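Local coordinates for protein flap endonuclease 1 (Desulfurococcus amylolyticus, PDB 3ORY) that probably cleaves single-stranded 5' flaps from branched DNA, as flap endonucleases do during replication and repair, at residues A163-E168 and K294-Q299; I243-G248 and V288-I293. All blocks are in the same frame, centred on the assembly; numbering follows the deposited sequence.

Overall arrangement
Both contacts use helix 290-298, and contact 2 is nested along the chain inside the loop that contact 1 closes. Their centres lie about 13 Å apart, and they meet where CD1 of I245 packs 3.5 Å from the backbone N of K294. Contact 2 is buried, without hydrogen bonds across it, and made by aliphatic side chains, helix against helix, I245 facing V290 and I293. Contact 1 is smaller, only partly buried and polar: the far end of the same helix sends a tyrosine to a glutamate beside the central sheet. One contact thus holds helix 290-298 to helix 237-247, the other ties it to the chain following strand 160-162.

Contact 1 (A163-E168 and K294-Q299); sequences APAEGE and KKYFLQ. With PO4 (phosphate ion), chain D.
A165 meets Y296 through its methyl, CB lying 3.7 Å from the phenol OH, and the chain then turns into E166, which carries the contact. The E166 side chain bends at its second torsion (chi2 89°), turning the carboxylate to the tyrosine, which comes from the opposite direction. Y296 OH donates to OE1 at 2.6 Å, a short bond that uses the syn lone pair; OE1 lies at the ring edge and in the ring plane. The carboxylate is twisted 42° from the ring, and OE2 comes obliquely to CE2 of Y296 at 3.3 Å. Y296 gets there because its chi1 of 177° sets the ring opposite the backbone N, pointing out from helix 290-298.

Y251 completes the arrangement: its OH bonds OE2, so each carboxylate oxygen of E166 has a tyrosine partner and the group is fixed in rotation, while its ring meets that of Y296 edge-to-face. Y296 OH is also hydrogen-bonded to Q301 N. An alanine in place of E166 is likely to leave both tyrosine hydroxyls without this shared acceptor and Y296 less firmly fixed. E166 is also the N-cap residue of helix 167-176, whose first residue, G167, bonds D94 through its N.

Beyond E166, E168 comes close to the carboxylates of D41 and D187. Two residues before Y296, K294 points to another side of its helix, where NZ donates to O3 (3.0 Å) and O2 (3.1 Å) of a phosphate ion probably from the crystallisation liquor, with E238 as a salt-bridge partner. Two glutamates separated by a single glycine after a parallel strand, with further acids gathered near the second, are consistent with the acidic metal-binding site of the PIN-like fold of flap endonucleases.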
ATOM      1  N   ALA A 163      -8.804  -5.182 -11.397  1.00 24.72           N
ATOM      2  CA  ALA A 163      -8.940  -6.478 -10.745  1.00 23.91           C
ATOM      3  C   ALA A 163     -10.424  -6.817 -10.626  1.00 23.86           C
ATOM      4  O   ALA A 163     -11.238  -5.918 -10.399  1.00 24.32           O
ATOM      5  CB  ALA A 163      -8.303  -6.428  -9.376  1.00 23.64           C
ATOM      6  N   PRO A 164     -10.794  -8.104 -10.808  1.00 24.02           N
ATOM      7  CA  PRO A 164     -12.180  -8.507 -10.550  1.00 23.97           C
ATOM      8  C   PRO A 164     -12.562  -8.383  -9.070  1.00 23.38           C
ATOM      9  O   PRO A 164     -13.724  -8.099  -8.755  1.00 23.49           O
ATOM     10  CB  PRO A 164     -12.212  -9.981 -10.989  1.00 23.96           C
ATOM     11  CG  PRO A 164     -10.804 -10.449 -10.915  1.00 24.49           C
ATOM     12  CD  PRO A 164      -9.979  -9.232 -11.302  1.00 23.87           C
ATOM     13  N   ALA A 165     -11.599  -8.611  -8.180  1.00 22.86           N
ATOM     14  CA  ALA A 165     -11.835  -8.580  -6.738  1.00 22.43           C
ATOM     15  C   ALA A 165     -10.668  -7.888  -6.046  1.00 22.06           C
ATOM     16  O   ALA A 165     -10.343  -6.765  -6.413  1.00 21.87           O
ATOM     17  CB  ALA A 165     -12.072 -10.023  -6.194  1.00 22.73           C
ATOM     18  N   GLU A 166     -10.015  -8.540  -5.076  1.00 21.73           N
ATOM     19  CA  GLU A 166      -8.916  -7.895  -4.338  1.00 21.77           C
ATOM     20  C   GLU A 166      -7.771  -7.445  -5.255  1.00 22.14           C
ATOM     21  O   GLU A 166      -7.255  -8.244  -6.052  1.00 22.14           O
ATOM     22  CB  GLU A 166      -8.334  -8.816  -3.250  1.00 22.05           C
ATOM     23  CG  GLU A 166      -9.301  -9.150  -2.105  1.00 23.34           C
ATOM     24  CD  GLU A 166     -10.147 -10.387  -2.398  1.00 24.63           C
ATOM     25  OE1 GLU A 166     -10.130 -10.880  -3.552  1.00 24.36           O
ATOM     26  OE2 GLU A 166     -10.809 -10.884  -1.464  1.00 25.25           O
ATOM     27  N   GLY A 167      -7.399  -6.164  -5.145  1.00 21.86           N
ATOM     28  CA  GLY A 167      -6.268  -5.595  -5.873  1.00 21.21           C
ATOM     29  C   GLY A 167      -4.986  -6.344  -5.561  1.00 21.52           C
ATOM     30  O   GLY A 167      -4.196  -6.651  -6.469  1.00 21.17           O
ATOM     31  N   GLU A 168      -4.785  -6.653  -4.280  1.00 20.93           N
ATOM     32  CA  GLU A 168      -3.579  -7.369  -3.827  1.00 21.28           C
ATOM     33  C   GLU A 168      -3.471  -8.772  -4.419  1.00 21.38           C
ATOM     34  O   GLU A 168      -2.364  -9.239  -4.714  1.00 21.03           O
ATOM     35  CB  GLU A 168      -3.527  -7.443  -2.292  1.00 21.36           C
ATOM     36  CG  GLU A 168      -3.460  -6.067  -1.595  1.00 22.02           C
ATOM     37  CD  GLU A 168      -2.061  -5.416  -1.643  1.00 25.23           C
ATOM     38  OE1 GLU A 168      -1.099  -6.037  -2.149  1.00 22.21           O
ATOM     39  OE2 GLU A 168      -1.932  -4.261  -1.177  1.00 25.14           O
ATOM     40  N   LYS A 294      -9.357 -19.277   4.089  1.00 22.56           N
ATOM     41  CA  LYS A 294      -8.068 -19.833   3.678  1.00 22.54           C
ATOM     42  C   LYS A 294      -8.103 -20.348   2.235  1.00 22.44           C
ATOM     43  O   LYS A 294      -7.248 -19.987   1.405  1.00 22.33           O
ATOM     44  CB  LYS A 294      -7.644 -20.971   4.631  1.00 22.31           C
ATOM     45  CG  LYS A 294      -6.307 -21.628   4.232  1.00 22.66           C
ATOM     46  CD  LYS A 294      -5.890 -22.753   5.192  1.00 23.16           C
ATOM     47  CE  LYS A 294      -6.755 -24.011   4.995  1.00 25.00           C
ATOM     48  NZ  LYS A 294      -6.324 -25.160   5.876  1.00 24.36           N
ATOM     49  N   LYS A 295      -9.093 -21.184   1.927  1.00 22.83           N
ATOM     50  CA  LYS A 295      -9.210 -21.743   0.569  1.00 23.16           C
ATOM     51  C   LYS A 295      -9.403 -20.665  -0.485  1.00 22.72           C
ATOM     52  O   LYS A 295      -8.949 -20.820  -1.633  1.00 22.63           O
ATOM     53  CB  LYS A 295     -10.327 -22.791   0.482  1.00 23.63           C
ATOM     54  CG  LYS A 295     -10.054 -24.044   1.327  1.00 27.05           C
ATOM     55  CD  LYS A 295     -11.171 -25.085   1.141  1.00 31.79           C
ATOM     56  CE  LYS A 295     -10.887 -26.365   1.936  1.00 37.21           C
ATOM     57  NZ  LYS A 295      -9.539 -26.918   1.621  1.00 39.13           N
ATOM     58  N   TYR A 296     -10.089 -19.580  -0.113  1.00 21.74           N
ATOM     59  CA  TYR A 296     -10.224 -18.448  -1.028  1.00 21.16           C
ATOM     60  C   TYR A 296      -8.863 -17.788  -1.285  1.00 21.47           C
ATOM     61  O   TYR A 296      -8.492 -17.538  -2.435  1.00 20.83           O
ATOM     62  CB  TYR A 296     -11.241 -17.398  -0.538  1.00 20.74           C
ATOM     63  CG  TYR A 296     -11.271 -16.245  -1.499  1.00 20.36           C
ATOM     64  CD1 TYR A 296     -11.964 -16.349  -2.704  1.00 20.39           C
ATOM     65  CD2 TYR A 296     -10.530 -15.080  -1.255  1.00 19.71           C
ATOM     66  CE1 TYR A 296     -11.961 -15.307  -3.625  1.00 20.47           C
ATOM     67  CE2 TYR A 296     -10.511 -14.043  -2.178  1.00 20.05           C
ATOM     68  CZ  TYR A 296     -11.238 -14.161  -3.358  1.00 20.93           C
ATOM     69  OH  TYR A 296     -11.225 -13.147  -4.304  1.00 21.27           O
ATOM     70  N   PHE A 297      -8.115 -17.509  -0.216  1.00 21.53           N
ATOM     71  CA  PHE A 297      -6.761 -16.953  -0.372  1.00 22.47           C
ATOM     72  C   PHE A 297      -5.876 -17.823  -1.266  1.00 22.96           C
ATOM     73  O   PHE A 297      -5.067 -17.304  -2.036  1.00 23.49           O
ATOM     74  CB  PHE A 297      -6.096 -16.710   0.990  1.00 21.31           C
ATOM     75  CG  PHE A 297      -6.383 -15.331   1.564  1.00 22.16           C
ATOM     76  CD1 PHE A 297      -5.413 -14.333   1.524  1.00 21.97           C
ATOM     77  CD2 PHE A 297      -7.623 -15.029   2.115  1.00 22.15           C
ATOM     78  CE1 PHE A 297      -5.667 -13.046   2.029  1.00 21.44           C
ATOM     79  CE2 PHE A 297      -7.895 -13.740   2.639  1.00 23.66           C
ATOM     80  CZ  PHE A 297      -6.903 -12.753   2.592  1.00 23.03           C
ATOM     81  N   LEU A 298      -6.050 -19.138  -1.185  1.00 23.94           N
ATOM     82  CA  LEU A 298      -5.310 -20.062  -2.053  1.00 25.08           C
ATOM     83  C   LEU A 298      -5.726 -19.957  -3.511  1.00 25.46           C
ATOM     84  O   LEU A 298      -4.907 -20.160  -4.386  1.00 25.57           O
ATOM     85  CB  LEU A 298      -5.455 -21.522  -1.583  1.00 25.32           C
ATOM     86  CG  LEU A 298      -4.750 -21.923  -0.277  1.00 26.24           C
ATOM     87  CD1 LEU A 298      -5.218 -23.308   0.170  1.00 27.78           C
ATOM     88  CD2 LEU A 298      -3.235 -21.889  -0.454  1.00 25.91           C
ATOM     89  N   GLN A 299      -7.004 -19.680  -3.772  1.00 25.71           N
ATOM     90  CA  GLN A 299      -7.494 -19.569  -5.147  1.00 26.44           C
ATOM     91  C   GLN A 299      -8.427 -18.375  -5.284  1.00 24.97           C
ATOM     92  O   GLN A 299      -9.645 -18.554  -5.413  1.00 24.86           O
ATOM     93  CB  GLN A 299      -8.224 -20.843  -5.572  1.00 27.45           C
ATOM     94  CG  GLN A 299      -7.361 -22.083  -5.494  1.00 33.59           C
ATOM     95  CD  GLN A 299      -7.882 -23.198  -6.347  1.00 40.58           C
ATOM     96  OE1 GLN A 299      -7.640 -23.232  -7.558  1.00 44.73           O
ATOM     97  NE2 GLN A 299      -8.603 -24.134  -5.726  1.00 42.18           N
TER
HETATM   98  P   PO4 D 356      -7.129 -24.571   9.364  1.00 28.12           P
HETATM   99  O1  PO4 D 356      -8.162 -23.517   9.696  1.00 28.89           O
HETATM  100  O2  PO4 D 356      -7.770 -25.649   8.537  1.00 28.46           O
HETATM  101  O3  PO4 D 356      -6.004 -23.967   8.580  1.00 27.21           O
HETATM  102  O4  PO4 D 356      -6.621 -25.111  10.678  1.00 27.56           O

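Contact 2 (I243-G248 and V288-I293); sequences IGILLG and VDVIAI
I245 meets V290 and I293 without any ring between them, and the flat group it touches is the V290 carbonyl, whose O has the I245 methyl CD1 at 3.6 Å. The other flat group, the D289 carboxylate, lies away from I245: A292 N approaches its OD1 from above the plane, 64° out of it, at 3.2 Å. This is the N-cap bond that starts helix 290-298.

Across the interface the branches of I245 divide the work. Its chi1 of -68° sets CG1 opposite the carbonyl carbon and leaves the CG2 methyl opposite the backbone N, against V290, 3.8 Å from CG1 of that valine, while the other branch runs out extended to I293, CD1 lying 3.7 Å from CG2. Thus one isoleucine bridges V290 and I293, nearly one turn apart, and the side chains meet at a slant. No hydrogen bond crosses between the segments; the grip is van der Waals contact among buried aliphatic groups.

On the side of helix 237-247 turned from this interface, L246 and I243 pack on helix 261-271, and N252, just past the end of the helix, donates through ND2 to the I245 carbonyl O. Helices 237-247 and 261-271 with the turns between them are consistent with the helix-two-turn-helix DNA-binding element of this family. Helix 290-298 lies against helix 237-247, with I293 also touching Y251.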
ATOM      1  N   ILE A 243      -2.151 -17.063   9.586  1.00 25.26           N
ATOM      2  CA  ILE A 243      -1.664 -15.928  10.366  1.00 25.95           C
ATOM      3  C   ILE A 243      -2.462 -14.675   9.998  1.00 25.73           C
ATOM      4  O   ILE A 243      -2.936 -13.948  10.888  1.00 26.31           O
ATOM      5  CB  ILE A 243      -0.140 -15.696  10.211  1.00 26.00           C
ATOM      6  CG1 ILE A 243       0.643 -16.851  10.851  1.00 26.68           C
ATOM      7  CG2 ILE A 243       0.272 -14.379  10.887  1.00 26.74           C
ATOM      8  CD1 ILE A 243       2.118 -16.896  10.446  1.00 27.23           C
ATOM      9  N   GLY A 244      -2.655 -14.460   8.696  1.00 25.07           N
ATOM     10  CA  GLY A 244      -3.431 -13.311   8.219  1.00 24.26           C
ATOM     11  C   GLY A 244      -4.866 -13.308   8.717  1.00 24.29           C
ATOM     12  O   GLY A 244      -5.408 -12.244   9.077  1.00 24.21           O
ATOM     13  N   ILE A 245      -5.487 -14.488   8.717  1.00 24.15           N
ATOM     14  CA  ILE A 245      -6.869 -14.656   9.175  1.00 24.60           C
ATOM     15  C   ILE A 245      -6.994 -14.320  10.669  1.00 25.86           C
ATOM     16  O   ILE A 245      -7.980 -13.697  11.098  1.00 25.75           O
ATOM     17  CB  ILE A 245      -7.400 -16.079   8.848  1.00 24.46           C
ATOM     18  CG1 ILE A 245      -7.558 -16.253   7.328  1.00 23.11           C
ATOM     19  CG2 ILE A 245      -8.723 -16.351   9.565  1.00 24.88           C
ATOM     20  CD1 ILE A 245      -7.802 -17.694   6.849  1.00 23.10           C
ATOM     21  N   LEU A 246      -5.993 -14.713  11.454  1.00 26.35           N
ATOM     22  CA  LEU A 246      -5.995 -14.392  12.885  1.00 27.85           C
ATOM     23  C   LEU A 246      -5.888 -12.893  13.108  1.00 28.38           C
ATOM     24  O   LEU A 246      -6.470 -12.346  14.057  1.00 28.75           O
ATOM     25  CB  LEU A 246      -4.868 -15.124  13.616  1.00 27.77           C
ATOM     26  CG  LEU A 246      -5.042 -16.638  13.740  1.00 27.59           C
ATOM     27  CD1 LEU A 246      -3.886 -17.240  14.529  1.00 27.17           C
ATOM     28  CD2 LEU A 246      -6.360 -16.960  14.415  1.00 27.36           C
ATOM     29  N   LEU A 247      -5.148 -12.234  12.225  1.00 28.27           N
ATOM     30  CA  LEU A 247      -4.981 -10.786  12.304  1.00 28.94           C
ATOM     31  C   LEU A 247      -6.200 -10.024  11.760  1.00 28.22           C
ATOM     32  O   LEU A 247      -6.539  -8.940  12.261  1.00 28.86           O
ATOM     33  CB  LEU A 247      -3.688 -10.363  11.596  1.00 28.34           C
ATOM     34  CG  LEU A 247      -2.391 -10.955  12.173  1.00 30.50           C
ATOM     35  CD1 LEU A 247      -1.192 -10.427  11.379  1.00 31.56           C
ATOM     36  CD2 LEU A 247      -2.244 -10.618  13.658  1.00 31.11           C
ATOM     37  N   GLY A 248      -6.856 -10.595  10.755  1.00 27.32           N
ATOM     38  CA  GLY A 248      -8.071 -10.017  10.203  1.00 26.73           C
ATOM     39  C   GLY A 248      -7.996  -9.684   8.723  1.00 26.25           C
ATOM     40  O   GLY A 248      -7.084  -8.983   8.285  1.00 26.77           O
ATOM     41  N   VAL A 288     -16.744 -17.087  12.231  1.00 43.08           N
ATOM     42  CA  VAL A 288     -15.988 -16.879  11.003  1.00 39.58           C
ATOM     43  C   VAL A 288     -15.700 -18.239  10.359  1.00 37.25           C
ATOM     44  O   VAL A 288     -15.284 -19.161  11.050  1.00 36.86           O
ATOM     45  CB  VAL A 288     -14.631 -16.171  11.333  1.00 39.51           C
ATOM     46  CG1 VAL A 288     -13.821 -15.941  10.097  1.00 38.39           C
ATOM     47  CG2 VAL A 288     -14.858 -14.839  12.053  1.00 40.40           C
ATOM     48  N   ASP A 289     -15.915 -18.365   9.048  1.00 34.14           N
ATOM     49  CA  ASP A 289     -15.599 -19.616   8.338  1.00 31.74           C
ATOM     50  C   ASP A 289     -14.138 -19.567   7.898  1.00 29.84           C
ATOM     51  O   ASP A 289     -13.836 -19.254   6.745  1.00 28.17           O
ATOM     52  CB  ASP A 289     -16.534 -19.814   7.136  1.00 31.59           C
ATOM     53  CG  ASP A 289     -16.440 -21.207   6.526  1.00 31.96           C
ATOM     54  OD1 ASP A 289     -15.456 -21.940   6.769  1.00 30.24           O
ATOM     55  OD2 ASP A 289     -17.364 -21.573   5.775  1.00 32.32           O
ATOM     56  N   VAL A 290     -13.233 -19.876   8.826  1.00 28.48           N
ATOM     57  CA  VAL A 290     -11.796 -19.679   8.589  1.00 27.17           C
ATOM     58  C   VAL A 290     -11.244 -20.598   7.505  1.00 26.48           C
ATOM     59  O   VAL A 290     -10.301 -20.231   6.825  1.00 25.25           O
ATOM     60  CB  VAL A 290     -10.949 -19.813   9.893  1.00 27.60           C
ATOM     61  CG1 VAL A 290     -11.374 -18.751  10.923  1.00 27.43           C
ATOM     62  CG2 VAL A 290     -11.039 -21.226  10.482  1.00 27.12           C
ATOM     63  N   ILE A 291     -11.835 -21.782   7.345  1.00 25.91           N
ATOM     64  CA  ILE A 291     -11.374 -22.710   6.307  1.00 26.18           C
ATOM     65  C   ILE A 291     -11.725 -22.185   4.912  1.00 25.41           C
ATOM     66  O   ILE A 291     -10.892 -22.214   3.999  1.00 26.10           O
ATOM     67  CB  ILE A 291     -11.896 -24.164   6.507  1.00 26.90           C
ATOM     68  CG1 ILE A 291     -11.345 -24.751   7.819  1.00 28.47           C
ATOM     69  CG2 ILE A 291     -11.479 -25.050   5.315  1.00 25.96           C
ATOM     70  CD1 ILE A 291     -11.866 -26.163   8.185  1.00 31.78           C
ATOM     71  N   ALA A 292     -12.945 -21.694   4.753  1.00 24.38           N
ATOM     72  CA  ALA A 292     -13.359 -21.112   3.476  1.00 23.85           C
ATOM     73  C   ALA A 292     -12.518 -19.886   3.102  1.00 22.97           C
ATOM     74  O   ALA A 292     -12.180 -19.690   1.931  1.00 22.70           O
ATOM     75  CB  ALA A 292     -14.861 -20.758   3.504  1.00 23.95           C
ATOM     76  N   ILE A 293     -12.180 -19.064   4.096  1.00 23.06           N
ATOM     77  CA  ILE A 293     -11.348 -17.881   3.859  1.00 22.54           C
ATOM     78  C   ILE A 293      -9.946 -18.304   3.402  1.00 22.17           C
ATOM     79  O   ILE A 293      -9.417 -17.757   2.439  1.00 22.59           O
ATOM     80  CB  ILE A 293     -11.245 -16.958   5.098  1.00 21.92           C
ATOM     81  CG1 ILE A 293     -12.624 -16.413   5.474  1.00 23.10           C
ATOM     82  CG2 ILE A 293     -10.304 -15.796   4.812  1.00 21.34           C
ATOM     83  CD1 ILE A 293     -12.675 -15.721   6.856  1.00 22.03           C
TER